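Local coordinates for protein alpha-glucosidase ([Eubacterium] rectale, PDB 6PNR) that probably hydrolyses alpha-linked sulfoquinovosides, the sulfonated sugars of sulfolipids, as a glycosidase of family GH31, at residues 240-245 with 263-268; 269-274 with 519-524; 495-500 with 525-530. One frame throughout, in Å; residues are numbered along the deposited sequence.

All three contacts lie within the family 31 TIM-barrel region. Contact 1 (240-245 with 263-268) comes first along the chain, pairing strand 242-245 with the start of strand 267-271. Contact 2 (269-274 with 519-524) continues that strand and meets strand 521-522; its centre is about 10 Å from that of contact 1, and the two touch through backbone bonds. The centre of contact 3 (495-500 with 525-530) is about 17 Å from that of contact 2 and about 24 Å from that of contact 1. Its segments alternate with those of contact 2 in sequence, and 525-530 directly follows 519-524. The series thus runs from barrel wall, through inhibitor-binding residues, to loops beside the pocket.

Contact 1 of 3, residues 240-245 with 263-268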
ATOM      1  N   ASN A 240      27.017   5.775  37.365  1.00 27.85           N
ATOM      2  CA  ASN A 240      27.499   4.685  38.210  1.00 25.25           C
ATOM      3  C   ASN A 240      27.462   3.324  37.520  1.00 26.20           C
ATOM      4  O   ASN A 240      28.007   2.365  38.069  1.00 25.92           O
ATOM      5  CB  ASN A 240      26.678   4.604  39.509  1.00 26.15           C
ATOM      6  CG  ASN A 240      26.883   5.808  40.419  1.00 32.59           C
ATOM      7  OD1 ASN A 240      27.889   6.497  40.323  1.00 29.80           O
ATOM      8  ND2 ASN A 240      25.935   6.044  41.328  1.00 29.36           N
ATOM      9  N   GLY A 241      26.834   3.200  36.352  1.00 24.21           N
ATOM     10  CA  GLY A 241      26.739   1.889  35.740  1.00 26.23           C
ATOM     11  C   GLY A 241      25.412   1.591  35.062  1.00 23.86           C
ATOM     12  O   GLY A 241      24.732   2.487  34.542  1.00 26.55           O
ATOM     13  N   LEU A 242      25.043   0.315  35.057  1.00 24.77           N
ATOM     14  CA  LEU A 242      23.927  -0.156  34.248  1.00 24.63           C
ATOM     15  C   LEU A 242      22.599   0.066  34.965  1.00 23.50           C
ATOM     16  O   LEU A 242      22.515  -0.036  36.192  1.00 24.23           O
ATOM     17  CB  LEU A 242      24.115  -1.647  33.946  1.00 25.36           C
ATOM     18  CG  LEU A 242      23.175  -2.389  33.003  1.00 26.37           C
ATOM     19  CD1 LEU A 242      23.277  -1.813  31.606  1.00 23.14           C
ATOM     20  CD2 LEU A 242      23.549  -3.904  33.002  1.00 22.14           C
ATOM     21  N   ILE A 243      21.565   0.374  34.186  1.00 24.11           N
ATOM     22  CA  ILE A 243      20.180   0.352  34.644  1.00 26.28           C
ATOM     23  C   ILE A 243      19.606  -0.986  34.197  1.00 27.14           C
ATOM     24  O   ILE A 243      19.392  -1.196  32.999  1.00 24.63           O
ATOM     25  CB  ILE A 243      19.361   1.512  34.059  1.00 21.41           C
ATOM     26  CG1 ILE A 243      20.031   2.871  34.333  1.00 29.85           C
ATOM     27  CG2 ILE A 243      17.922   1.477  34.592  1.00 23.27           C
ATOM     28  CD1 ILE A 243      20.047   3.263  35.771  1.00 33.36           C
ATOM     29  N   ILE A 244      19.358  -1.908  35.131  1.00 22.58           N
ATOM     30  CA  ILE A 244      18.920  -3.253  34.754  1.00 23.13           C
ATOM     31  C   ILE A 244      17.394  -3.333  34.747  1.00 24.70           C
ATOM     32  O   ILE A 244      16.726  -2.955  35.719  1.00 26.87           O
ATOM     33  CB  ILE A 244      19.538  -4.325  35.673  1.00 25.59           C
ATOM     34  CG1 ILE A 244      19.244  -4.062  37.142  1.00 26.57           C
ATOM     35  CG2 ILE A 244      21.045  -4.394  35.449  1.00 24.27           C
ATOM     36  CD1 ILE A 244      19.435  -5.296  38.017  1.00 25.64           C
ATOM     37  N   GLY A 245      16.844  -3.805  33.633  1.00 23.12           N
ATOM     38  CA  GLY A 245      15.410  -3.952  33.505  1.00 24.35           C
ATOM     39  C   GLY A 245      15.018  -5.372  33.850  1.00 25.46           C
ATOM     40  O   GLY A 245      15.293  -6.293  33.077  1.00 26.01           O
ATOM     41  N   ARG A 263      28.111 -10.800  39.961  1.00 31.01           N
ATOM     42  CA  ARG A 263      28.909 -10.982  38.760  1.00 29.16           C
ATOM     43  C   ARG A 263      29.758  -9.755  38.435  1.00 29.10           C
ATOM     44  O   ARG A 263      30.285  -9.660  37.323  1.00 29.64           O
ATOM     45  CB  ARG A 263      27.999 -11.335  37.571  1.00 30.82           C
ATOM     46  CG  ARG A 263      27.873 -12.843  37.299  1.00 30.69           C
ATOM     47  CD  ARG A 263      27.447 -13.632  38.526  1.00 34.14           C
ATOM     48  NE  ARG A 263      26.897 -14.937  38.142  1.00 37.49           N
ATOM     49  CZ  ARG A 263      26.140 -15.687  38.931  1.00 30.32           C
ATOM     50  NH1 ARG A 263      25.838 -15.273  40.163  1.00 37.84           N
ATOM     51  NH2 ARG A 263      25.680 -16.844  38.487  1.00 31.37           N
ATOM     52  N   ASN A 264      29.879  -8.811  39.368  1.00 31.00           N
ATOM     53  CA  ASN A 264      30.767  -7.649  39.229  1.00 32.11           C
ATOM     54  C   ASN A 264      30.341  -6.710  38.103  1.00 35.32           C
ATOM     55  O   ASN A 264      31.171  -6.001  37.522  1.00 30.95           O
ATOM     56  CB  ASN A 264      32.222  -8.083  39.028  1.00 35.54           C
ATOM     57  CG  ASN A 264      32.709  -8.979  40.138  1.00 42.68           C
ATOM     58  OD1 ASN A 264      32.385  -8.765  41.315  1.00 42.59           O
ATOM     59  ND2 ASN A 264      33.461 -10.016  39.774  1.00 49.01           N
ATOM     60  N   ILE A 265      29.056  -6.697  37.774  1.00 27.63           N
ATOM     61  CA  ILE A 265      28.501  -5.681  36.889  1.00 26.12           C
ATOM     62  C   ILE A 265      28.105  -4.490  37.749  1.00 29.24           C
ATOM     63  O   ILE A 265      27.340  -4.636  38.709  1.00 28.60           O
ATOM     64  CB  ILE A 265      27.297  -6.224  36.103  1.00 28.28           C
ATOM     65  CG1 ILE A 265      27.705  -7.425  35.240  1.00 24.47           C
ATOM     66  CG2 ILE A 265      26.680  -5.118  35.257  1.00 27.88           C
ATOM     67  CD1 ILE A 265      26.515  -8.269  34.796  1.00 33.25           C
ATOM     68  N   LYS A 266      28.632  -3.310  37.416  1.00 27.50           N
ATOM     69  CA  LYS A 266      28.268  -2.099  38.140  1.00 28.55           C
ATOM     70  C   LYS A 266      26.837  -1.695  37.821  1.00 25.12           C
ATOM     71  O   LYS A 266      26.451  -1.613  36.648  1.00 28.09           O
ATOM     72  CB  LYS A 266      29.224  -0.961  37.784  1.00 28.20           C
ATOM     73  CG  LYS A 266      30.615  -1.126  38.366  1.00 30.54           C
ATOM     74  CD  LYS A 266      31.611  -0.271  37.594  1.00 38.25           C
ATOM     75  CE  LYS A 266      32.910  -0.116  38.366  1.00 45.33           C
ATOM     76  NZ  LYS A 266      33.811   0.886  37.728  1.00 40.13           N
ATOM     77  N   VAL A 267      26.053  -1.412  38.858  1.00 23.85           N
ATOM     78  CA  VAL A 267      24.632  -1.115  38.695  1.00 25.97           C
ATOM     79  C   VAL A 267      24.375   0.295  39.204  1.00 31.24           C
ATOM     80  O   VAL A 267      24.678   0.604  40.360  1.00 28.79           O
ATOM     81  CB  VAL A 267      23.750  -2.138  39.428  1.00 26.57           C
ATOM     82  CG1 VAL A 267      22.277  -1.771  39.321  1.00 23.50           C
ATOM     83  CG2 VAL A 267      24.002  -3.545  38.859  1.00 27.19           C
ATOM     84  N   ALA A 268      23.830   1.152  38.331  1.00 28.14           N
ATOM     85  CA  ALA A 268      23.361   2.473  38.733  1.00 26.18           C
ATOM     86  C   ALA A 268      21.953   2.408  39.307  1.00 26.45           C
ATOM     87  O   ALA A 268      21.630   3.140  40.251  1.00 28.33           O
ATOM     88  CB  ALA A 268      23.391   3.435  37.537  1.00 22.24           C
TER
HETATM   89  O   HOH W   1      23.304   4.738  41.629  1.00 30.35           O
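L242 takes up V267 in parallel register, gripping the backbone on both sides of it. L242 N donates to K266 O at 2.9 Å in an almost straight bond (178°), and L242 O accepts from A268 N at 2.8 Å. The second bond is more bent, 140° at the hydrogen, its donor standing above the carbonyl plane. At A268 the chain turns a corner.

The side chains divide between two layers. On the side of L242 and V267, the leucine has CG anti to its backbone N (chi1 -174°), which carries CD2 obliquely across to I265 CG2 at 4.0 Å. Helix 538-568 lies against this leucine too, through L544 and V548. V267 meanwhile brings CG1 close to L242 O and packs on L257, T260 and L261 of helix 250-262. In the other layer I243, although its CB leaves the neighbouring strand, folds back through its CG1 branch until CD1 touches A268 CB at 3.8 Å. A268 CB also sits 3.4 Å from G241 O, and the CB of N240 closes over it.

G241 has room for hydrogen alone: a CB would collide with K266 O, and its backbone angles by themselves call for glycine. Toward solvent, N240 O rests 3.6 Å from K266 CB, while the extended lysine chain leads away to a salt bridge with D549. A water bridges the two segments at this end, accepting from N240 ND2 at 3.0 Å and donating to A268 O at 2.7 Å.

Parallel neighbours joined through a single intervening helix, 250-262, make this a beta-alpha-beta unit, the repeating element of the TIM barrel.

Contact 2 of 3, residues 269-274 with 519-524; sequences GIWCQD and FMRTHE. With 9VH ([(3~{S},4~{R},5~{R})-4,5-bis(oxidanyl)piperidin-3-yl]methanesulfonic acid), chain C.
W271 meets 519-524 through a T-shaped pair with H523 and a cation-pi contact with R521. In the pair, the six-membered ring of W271 turns its edge to the face of the H523 ring, with centroids 4.8 Å apart and planes at 89°. The closest atoms are W271 CH2 and H523 CD2, at 3.5 Å. A chi1 near 180° (169°) sends the indole away from the backbone N and across to 519-524, and NE1 is tied to G317 O.

The cation-pi contact occupies one indole face. R521 CZ lies 4.8 Å from the centroid of the W271 six-membered ring, 24° off the normal; the chain runs extended to CD, over that face, and the bend at chi3 then carries the guanidinium over the ring. A D490 salt bridge and an H488 bond to NE help fix how the guanidinium is turned. Strands 267-271 and 521-522 thus face each other through side chains inside the TIM-barrel domain, near the C-terminal ends where barrel enzymes place their active sites.

T522 O, buried and lacking a partner in the model, lies near the indole plane, 3.5 Å from W271 CZ3.

Hydrogen bonds converge on the aza-sugar inhibitor. Its O5 donates to Q273 OE1 at 2.6 Å and accepts from H523 NE2 at 3.0 Å; the same NE2 also meets inhibitor O4, at the imidazole edge. Q247 OE1 holds Q273 NE2, orienting OE1 toward the ligand.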
ATOM      1  N   GLY A 269      21.101   1.541  38.757  1.00 26.86           N
ATOM      2  CA  GLY A 269      19.722   1.473  39.196  1.00 25.06           C
ATOM      3  C   GLY A 269      19.050   0.205  38.718  1.00 28.13           C
ATOM      4  O   GLY A 269      19.480  -0.429  37.747  1.00 25.38           O
ATOM      5  N   ILE A 270      17.984  -0.161  39.423  1.00 25.76           N
ATOM      6  CA  ILE A 270      17.119  -1.274  39.030  1.00 24.15           C
ATOM      7  C   ILE A 270      15.817  -0.676  38.514  1.00 24.53           C
ATOM      8  O   ILE A 270      15.167   0.116  39.207  1.00 27.58           O
ATOM      9  CB  ILE A 270      16.889  -2.250  40.200  1.00 28.58           C
ATOM     10  CG1 ILE A 270      16.011  -3.421  39.764  1.00 27.34           C
ATOM     11  CG2 ILE A 270      16.280  -1.534  41.418  1.00 25.74           C
ATOM     12  CD1 ILE A 270      15.713  -4.408  40.884  1.00 25.80           C
ATOM     13  N   TRP A 271      15.459  -1.011  37.274  1.00 24.56           N
ATOM     14  CA  TRP A 271      14.259  -0.498  36.626  1.00 25.45           C
ATOM     15  C   TRP A 271      13.248  -1.637  36.579  1.00 28.85           C
ATOM     16  O   TRP A 271      13.421  -2.588  35.806  1.00 25.52           O
ATOM     17  CB  TRP A 271      14.570   0.028  35.216  1.00 24.11           C
ATOM     18  CG  TRP A 271      13.344   0.316  34.425  1.00 22.29           C
ATOM     19  CD1 TRP A 271      12.310   1.138  34.779  1.00 23.59           C
ATOM     20  CD2 TRP A 271      13.011  -0.223  33.145  1.00 25.90           C
ATOM     21  NE1 TRP A 271      11.351   1.141  33.790  1.00 23.32           N
ATOM     22  CE2 TRP A 271      11.758   0.309  32.779  1.00 25.03           C
ATOM     23  CE3 TRP A 271      13.651  -1.115  32.275  1.00 23.54           C
ATOM     24  CZ2 TRP A 271      11.126  -0.024  31.581  1.00 25.01           C
ATOM     25  CZ3 TRP A 271      13.017  -1.444  31.081  1.00 23.53           C
ATOM     26  CH2 TRP A 271      11.772  -0.904  30.751  1.00 24.90           C
ATOM     27  N   CYS A 272      12.213  -1.567  37.429  1.00 27.91           N
ATOM     28  CA  CYS A 272      11.157  -2.580  37.471  1.00 26.57           C
ATOM     29  C   CYS A 272       9.898  -1.972  36.883  1.00 25.55           C
ATOM     30  O   CYS A 272       9.134  -1.310  37.591  1.00 25.09           O
ATOM     31  CB  CYS A 272      10.894  -3.075  38.891  1.00 28.42           C
ATOM     32  SG  CYS A 272      12.294  -3.877  39.650  1.00 27.65           S
ATOM     33  N   GLN A 273       9.658  -2.221  35.593  1.00 23.52           N
ATOM     34  CA  GLN A 273       8.470  -1.639  34.981  1.00 25.69           C
ATOM     35  C   GLN A 273       7.184  -2.214  35.554  1.00 25.65           C
ATOM     36  O   GLN A 273       6.139  -1.561  35.463  1.00 26.24           O
ATOM     37  CB  GLN A 273       8.491  -1.827  33.459  1.00 24.92           C
ATOM     38  CG  GLN A 273       8.413  -3.270  32.978  1.00 23.69           C
ATOM     39  CD  GLN A 273       8.084  -3.354  31.481  1.00 28.86           C
ATOM     40  OE1 GLN A 273       8.144  -2.351  30.762  1.00 27.91           O
ATOM     41  NE2 GLN A 273       7.740  -4.543  31.015  1.00 27.76           N
ATOM     42  N   ASP A 274       7.231  -3.413  36.141  1.00 24.72           N
ATOM     43  CA  ASP A 274       6.055  -4.006  36.776  1.00 24.71           C
ATOM     44  C   ASP A 274       5.941  -3.621  38.252  1.00 25.98           C
ATOM     45  O   ASP A 274       5.257  -4.315  39.016  1.00 24.95           O
ATOM     46  CB  ASP A 274       6.059  -5.535  36.615  1.00 24.14           C
ATOM     47  CG  ASP A 274       7.163  -6.218  37.417  1.00 26.21           C
ATOM     48  OD1 ASP A 274       8.076  -5.520  37.905  1.00 26.60           O
ATOM     49  OD2 ASP A 274       7.124  -7.465  37.565  1.00 26.77           O
ATOM     50  N   PHE A 519      23.287   6.659  28.555  1.00 28.60           N
ATOM     51  CA  PHE A 519      22.414   5.976  29.516  1.00 26.23           C
ATOM     52  C   PHE A 519      22.252   4.518  29.089  1.00 27.66           C
ATOM     53  O   PHE A 519      21.648   4.254  28.045  1.00 28.74           O
ATOM     54  CB  PHE A 519      21.072   6.712  29.547  1.00 23.42           C
ATOM     55  CG  PHE A 519      20.131   6.326  30.669  1.00 23.42           C
ATOM     56  CD1 PHE A 519      20.256   6.881  31.937  1.00 25.27           C
ATOM     57  CD2 PHE A 519      19.038   5.494  30.414  1.00 26.85           C
ATOM     58  CE1 PHE A 519      19.348   6.564  32.950  1.00 24.23           C
ATOM     59  CE2 PHE A 519      18.132   5.170  31.418  1.00 28.61           C
ATOM     60  CZ  PHE A 519      18.285   5.715  32.688  1.00 26.62           C
ATOM     61  N   MET A 520      22.793   3.580  29.881  1.00 24.59           N
ATOM     62  CA  MET A 520      22.768   2.144  29.580  1.00 25.51           C
ATOM     63  C   MET A 520      21.618   1.459  30.324  1.00 27.21           C
ATOM     64  O   MET A 520      21.644   1.371  31.559  1.00 25.18           O
ATOM     65  CB  MET A 520      24.084   1.468  29.974  1.00 26.70           C
ATOM     66  CG  MET A 520      25.276   1.805  29.099  1.00 30.94           C
ATOM     67  SD  MET A 520      26.703   0.753  29.446  1.00 28.20           S
ATOM     68  CE  MET A 520      26.277  -0.764  28.544  1.00 25.26           C
ATOM     69  N   ARG A 521      20.640   0.929  29.575  1.00 24.72           N
ATOM     70  CA  ARG A 521      19.471   0.290  30.172  1.00 25.18           C
ATOM     71  C   ARG A 521      19.084  -0.974  29.406  1.00 27.12           C
ATOM     72  O   ARG A 521      18.994  -0.954  28.175  1.00 25.01           O
ATOM     73  CB  ARG A 521      18.283   1.267  30.217  1.00 24.87           C
ATOM     74  CG  ARG A 521      17.026   0.692  30.872  1.00 22.10           C
ATOM     75  CD  ARG A 521      15.869   1.715  30.840  1.00 23.08           C
ATOM     76  NE  ARG A 521      15.630   2.255  29.494  1.00 22.12           N
ATOM     77  CZ  ARG A 521      15.037   1.575  28.517  1.00 24.82           C
ATOM     78  NH1 ARG A 521      14.635   0.327  28.737  1.00 24.61           N
ATOM     79  NH2 ARG A 521      14.842   2.134  27.322  1.00 24.19           N
ATOM     80  N   THR A 522      18.848  -2.075  30.135  1.00 21.30           N
ATOM     81  CA  THR A 522      18.394  -3.318  29.524  1.00 20.32           C
ATOM     82  C   THR A 522      16.870  -3.402  29.612  1.00 28.02           C
ATOM     83  O   THR A 522      16.201  -2.565  30.223  1.00 25.81           O
ATOM     84  CB  THR A 522      19.044  -4.552  30.185  1.00 24.65           C
ATOM     85  OG1 THR A 522      18.533  -4.722  31.514  1.00 23.38           O
ATOM     86  CG2 THR A 522      20.564  -4.437  30.225  1.00 23.80           C
ATOM     87  N   HIS A 523      16.306  -4.436  28.995  1.00 25.65           N
ATOM     88  CA  HIS A 523      14.856  -4.591  28.980  1.00 24.54           C
ATOM     89  C   HIS A 523      14.559  -6.062  28.754  1.00 25.53           C
ATOM     90  O   HIS A 523      15.148  -6.671  27.859  1.00 23.81           O
ATOM     91  CB  HIS A 523      14.238  -3.721  27.866  1.00 26.58           C
ATOM     92  CG  HIS A 523      12.763  -3.488  27.995  1.00 27.51           C
ATOM     93  ND1 HIS A 523      11.901  -4.408  28.556  1.00 27.26           N
ATOM     94  CD2 HIS A 523      11.991  -2.443  27.597  1.00 22.69           C
ATOM     95  CE1 HIS A 523      10.667  -3.933  28.519  1.00 24.66           C
ATOM     96  NE2 HIS A 523      10.693  -2.743  27.940  1.00 23.24           N
ATOM     97  N   GLU A 524      13.666  -6.636  29.561  1.00 22.11           N
ATOM     98  CA  GLU A 524      13.322  -8.039  29.333  1.00 26.97           C
ATOM     99  C   GLU A 524      12.536  -8.237  28.034  1.00 25.52           C
ATOM    100  O   GLU A 524      12.531  -9.351  27.490  1.00 27.16           O
ATOM    101  CB  GLU A 524      12.549  -8.605  30.540  1.00 23.31           C
ATOM    102  CG  GLU A 524      13.445  -8.854  31.756  1.00 23.30           C
ATOM    103  CD  GLU A 524      12.734  -9.524  32.925  1.00 27.78           C
ATOM    104  OE1 GLU A 524      11.497  -9.640  32.882  1.00 27.81           O
ATOM    105  OE2 GLU A 524      13.427  -9.941  33.890  1.00 27.33           O
TER
HETATM  106  O1  9VH C 701       3.515  -3.901  27.928  1.00 27.86           O
HETATM  107  S1  9VH C 701       3.212  -2.560  28.397  1.00 26.85           S
HETATM  108  O2  9VH C 701       2.509  -1.821  27.378  1.00 27.71           O
HETATM  109  O3  9VH C 701       2.555  -2.590  29.681  1.00 25.35           O
HETATM  110  C1  9VH C 701       4.794  -1.799  28.634  1.00 24.09           C
HETATM  111  C2  9VH C 701       5.607  -1.602  27.347  1.00 25.00           C
HETATM  112  C3  9VH C 701       4.993  -0.444  26.576  1.00 30.34           C
HETATM  113  N1  9VH C 701       5.769   0.113  25.468  1.00 27.13           N
HETATM  114  C4  9VH C 701       7.145   0.425  25.855  1.00 22.44           C
HETATM  115  C5  9VH C 701       7.818  -0.811  26.430  1.00 25.66           C
HETATM  116  O4  9VH C 701       9.155  -0.464  26.785  1.00 26.17           O
HETATM  117  C6  9VH C 701       7.068  -1.291  27.665  1.00 24.40           C
HETATM  118  O5  9VH C 701       7.702  -2.441  28.218  1.00 25.73           O

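Contact 3 of 3, residues 495-500 with 525-530. With SO4 (sulfate ion), chain E.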
ATOM      1  N   THR A 495      10.745  -5.978  20.837  1.00 22.30           N
ATOM      2  CA  THR A 495       9.581  -6.686  20.290  1.00 21.33           C
ATOM      3  C   THR A 495       9.957  -8.080  19.794  1.00 25.62           C
ATOM      4  O   THR A 495      10.740  -8.219  18.848  1.00 23.57           O
ATOM      5  CB  THR A 495       8.952  -5.898  19.140  1.00 23.85           C
ATOM      6  OG1 THR A 495       8.774  -4.524  19.520  1.00 24.42           O
ATOM      7  CG2 THR A 495       7.576  -6.524  18.755  1.00 22.32           C
ATOM      8  N   SER A 496       9.382  -9.106  20.408  1.00 24.71           N
ATOM      9  CA  SER A 496       9.521 -10.482  19.946  1.00 23.78           C
ATOM     10  C   SER A 496       8.150 -10.972  19.506  1.00 23.61           C
ATOM     11  O   SER A 496       7.228 -11.058  20.325  1.00 26.23           O
ATOM     12  CB  SER A 496      10.105 -11.390  21.028  1.00 25.29           C
ATOM     13  OG  SER A 496      10.105 -12.760  20.607  1.00 24.56           O
ATOM     14  N   LEU A 497       8.023 -11.263  18.211  1.00 22.63           N
ATOM     15  CA  LEU A 497       6.814 -11.789  17.597  1.00 24.10           C
ATOM     16  C   LEU A 497       7.210 -12.642  16.396  1.00 27.32           C
ATOM     17  O   LEU A 497       8.296 -12.485  15.840  1.00 27.19           O
ATOM     18  CB  LEU A 497       5.882 -10.659  17.130  1.00 26.51           C
ATOM     19  CG  LEU A 497       5.291  -9.672  18.130  1.00 27.15           C
ATOM     20  CD1 LEU A 497       4.539  -8.570  17.386  1.00 28.23           C
ATOM     21  CD2 LEU A 497       4.366 -10.382  19.082  1.00 28.39           C
ATOM     22  N   PHE A 498       6.314 -13.547  15.994  1.00 29.97           N
ATOM     23  CA  PHE A 498       6.386 -14.226  14.692  1.00 28.84           C
ATOM     24  C   PHE A 498       7.739 -14.908  14.458  1.00 28.72           C
ATOM     25  O   PHE A 498       8.382 -14.725  13.420  1.00 33.30           O
ATOM     26  CB  PHE A 498       6.068 -13.232  13.567  1.00 28.01           C
ATOM     27  CG  PHE A 498       4.756 -12.501  13.756  1.00 26.14           C
ATOM     28  CD1 PHE A 498       3.582 -13.202  13.981  1.00 26.76           C
ATOM     29  CD2 PHE A 498       4.707 -11.120  13.725  1.00 26.19           C
ATOM     30  CE1 PHE A 498       2.377 -12.548  14.157  1.00 28.22           C
ATOM     31  CE2 PHE A 498       3.502 -10.450  13.913  1.00 24.79           C
ATOM     32  CZ  PHE A 498       2.336 -11.163  14.129  1.00 29.02           C
ATOM     33  N   ASP A 499       8.193 -15.669  15.456  1.00 27.15           N
ATOM     34  CA  ASP A 499       9.437 -16.442  15.417  1.00 36.96           C
ATOM     35  C   ASP A 499      10.693 -15.583  15.488  1.00 37.63           C
ATOM     36  O   ASP A 499      11.791 -16.048  15.150  1.00 39.28           O
ATOM     37  CB  ASP A 499       9.507 -17.338  14.176  1.00 34.77           C
ATOM     38  CG  ASP A 499       8.315 -18.272  14.075  1.00 44.65           C
ATOM     39  OD1 ASP A 499       7.963 -18.878  15.114  1.00 38.32           O
ATOM     40  OD2 ASP A 499       7.724 -18.366  12.973  1.00 48.57           O
ATOM     41  N   ASN A 500      10.581 -14.347  15.934  1.00 27.98           N
ATOM     42  CA  ASN A 500      11.746 -13.477  16.075  1.00 28.90           C
ATOM     43  C   ASN A 500      12.061 -13.333  17.561  1.00 28.69           C
ATOM     44  O   ASN A 500      11.323 -12.665  18.287  1.00 26.35           O
ATOM     45  CB  ASN A 500      11.456 -12.129  15.426  1.00 28.58           C
ATOM     46  CG  ASN A 500      12.688 -11.266  15.287  1.00 30.21           C
ATOM     47  OD1 ASN A 500      13.799 -11.771  15.132  1.00 32.80           O
ATOM     48  ND2 ASN A 500      12.493  -9.947  15.323  1.00 31.10           N
ATOM     49  N   GLY A 525      11.904  -7.183  27.500  1.00 22.96           N
ATOM     50  CA  GLY A 525      11.097  -7.332  26.304  1.00 24.09           C
ATOM     51  C   GLY A 525       9.701  -7.850  26.616  1.00 25.65           C
ATOM     52  O   GLY A 525       9.331  -8.077  27.765  1.00 23.95           O
ATOM     53  N   ASN A 526       8.899  -8.027  25.555  1.00 23.35           N
ATOM     54  CA  ASN A 526       7.495  -8.401  25.735  1.00 28.17           C
ATOM     55  C   ASN A 526       7.296  -9.879  26.042  1.00 24.77           C
ATOM     56  O   ASN A 526       6.208 -10.259  26.492  1.00 27.51           O
ATOM     57  CB  ASN A 526       6.672  -8.047  24.490  1.00 23.36           C
ATOM     58  CG  ASN A 526       7.116  -8.819  23.256  1.00 28.26           C
ATOM     59  OD1 ASN A 526       8.304  -8.873  22.949  1.00 24.20           O
ATOM     60  ND2 ASN A 526       6.157  -9.445  22.554  1.00 25.14           N
ATOM     61  N   ARG A 527       8.298 -10.726  25.809  1.00 25.27           N
ATOM     62  CA  ARG A 527       8.167 -12.173  26.019  1.00 23.17           C
ATOM     63  C   ARG A 527       9.434 -12.684  26.690  1.00 27.71           C
ATOM     64  O   ARG A 527      10.228 -13.421  26.092  1.00 26.08           O
ATOM     65  CB  ARG A 527       7.878 -12.882  24.696  1.00 26.43           C
ATOM     66  CG  ARG A 527       6.506 -12.519  24.153  1.00 26.47           C
ATOM     67  CD  ARG A 527       6.218 -13.169  22.814  1.00 26.58           C
ATOM     68  NE  ARG A 527       4.839 -12.924  22.413  1.00 23.83           N
ATOM     69  CZ  ARG A 527       4.296 -13.374  21.288  1.00 26.62           C
ATOM     70  NH1 ARG A 527       5.026 -14.096  20.441  1.00 29.21           N
ATOM     71  NH2 ARG A 527       3.022 -13.109  21.019  1.00 26.59           N
ATOM     72  N   PRO A 528       9.663 -12.285  27.949  1.00 26.68           N
ATOM     73  CA  PRO A 528      10.947 -12.590  28.604  1.00 25.80           C
ATOM     74  C   PRO A 528      11.267 -14.069  28.679  1.00 28.77           C
ATOM     75  O   PRO A 528      12.453 -14.429  28.643  1.00 27.44           O
ATOM     76  CB  PRO A 528      10.772 -12.001  30.012  1.00 25.70           C
ATOM     77  CG  PRO A 528       9.712 -10.948  29.844  1.00 28.37           C
ATOM     78  CD  PRO A 528       8.768 -11.510  28.821  1.00 27.64           C
ATOM     79  N   ASP A 529      10.248 -14.932  28.811  1.00 26.58           N
ATOM     80  CA  ASP A 529      10.495 -16.358  29.044  1.00 27.41           C
ATOM     81  C   ASP A 529      11.096 -17.062  27.838  1.00 28.45           C
ATOM     82  O   ASP A 529      11.720 -18.118  28.007  1.00 29.24           O
ATOM     83  CB  ASP A 529       9.204 -17.093  29.431  1.00 28.92           C
ATOM     84  CG  ASP A 529       8.532 -16.509  30.668  1.00 37.24           C
ATOM     85  OD1 ASP A 529       9.194 -15.792  31.457  1.00 35.08           O
ATOM     86  OD2 ASP A 529       7.331 -16.783  30.853  1.00 34.42           O
ATOM     87  N   THR A 530      10.896 -16.530  26.628  1.00 25.55           N
ATOM     88  CA  THR A 530      11.401 -17.149  25.409  1.00 28.44           C
ATOM     89  C   THR A 530      12.390 -16.261  24.658  1.00 32.14           C
ATOM     90  O   THR A 530      12.604 -16.467  23.464  1.00 23.56           O
ATOM     91  CB  THR A 530      10.245 -17.535  24.482  1.00 31.97           C
ATOM     92  OG1 THR A 530       9.393 -16.400  24.277  1.00 29.97           O
ATOM     93  CG2 THR A 530       9.435 -18.691  25.080  1.00 31.77           C
TER
HETATM   94  S   SO4 E 703       3.756 -15.851  17.455  1.00 51.32           S
HETATM   95  O1  SO4 E 703       4.034 -14.423  17.603  1.00 39.14           O
HETATM   96  O2  SO4 E 703       2.429 -15.999  16.858  1.00 50.46           O
HETATM   97  O3  SO4 E 703       4.783 -16.440  16.595  1.00 44.90           O
HETATM   98  O4  SO4 E 703       3.803 -16.524  18.750  1.00 52.18           O
HETATM   99  O   HOH W   2       7.998 -14.528  20.255  1.00 21.02           O
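N526 grips the backbone of S496 from both ends of its amide. S496 N donates to N526 OD1 at 2.8 Å (161°), and N526 ND2 returns a bond to S496 O at 3.0 Å (169°), the acceptor lying in the amide plane. The asparagine reaches this site because CG sits between its backbone N and carbonyl carbon (chi1 63°). ND2 has a second acceptor in F283 O; with OD1 accepting and ND2 donating twice, the flip of the amide is fixed. With an alanine here, S496 N and O would probably lose their amide mates, and F283 O one of its donors, opening a gap between the loops. The N526 side chain also touches Y494 of the inhibitor pocket and lies about 6 Å from the bound inhibitor.

Packing continues into R527, whose extended chain runs past the serine carbonyl, CD lying 3.4 Å from S496 O. L497 CD2 rests over one face of the guanidinium, 3.6 Å from NH2, while F283 O and S282 O take NE and NH2.

The outer side is looser and largely mediated by small molecules. A sulfate, probably from the crystallisation liquor, joins the segments: its O1 accepts from F498 N at 2.9 Å and from R527 NH1 at 3.0 Å. A water links NH1 to S496 OG. That hydroxyl also donates to N500 O at 2.6 Å, bracing the type I' turn 497-500, whose F498 packs against helix 147-156.

Both segments are loops of the barrel domain: 495-500 runs between strand 490-491 and helix 504-514, 525-530 between strand 521-522 and helix 538-568.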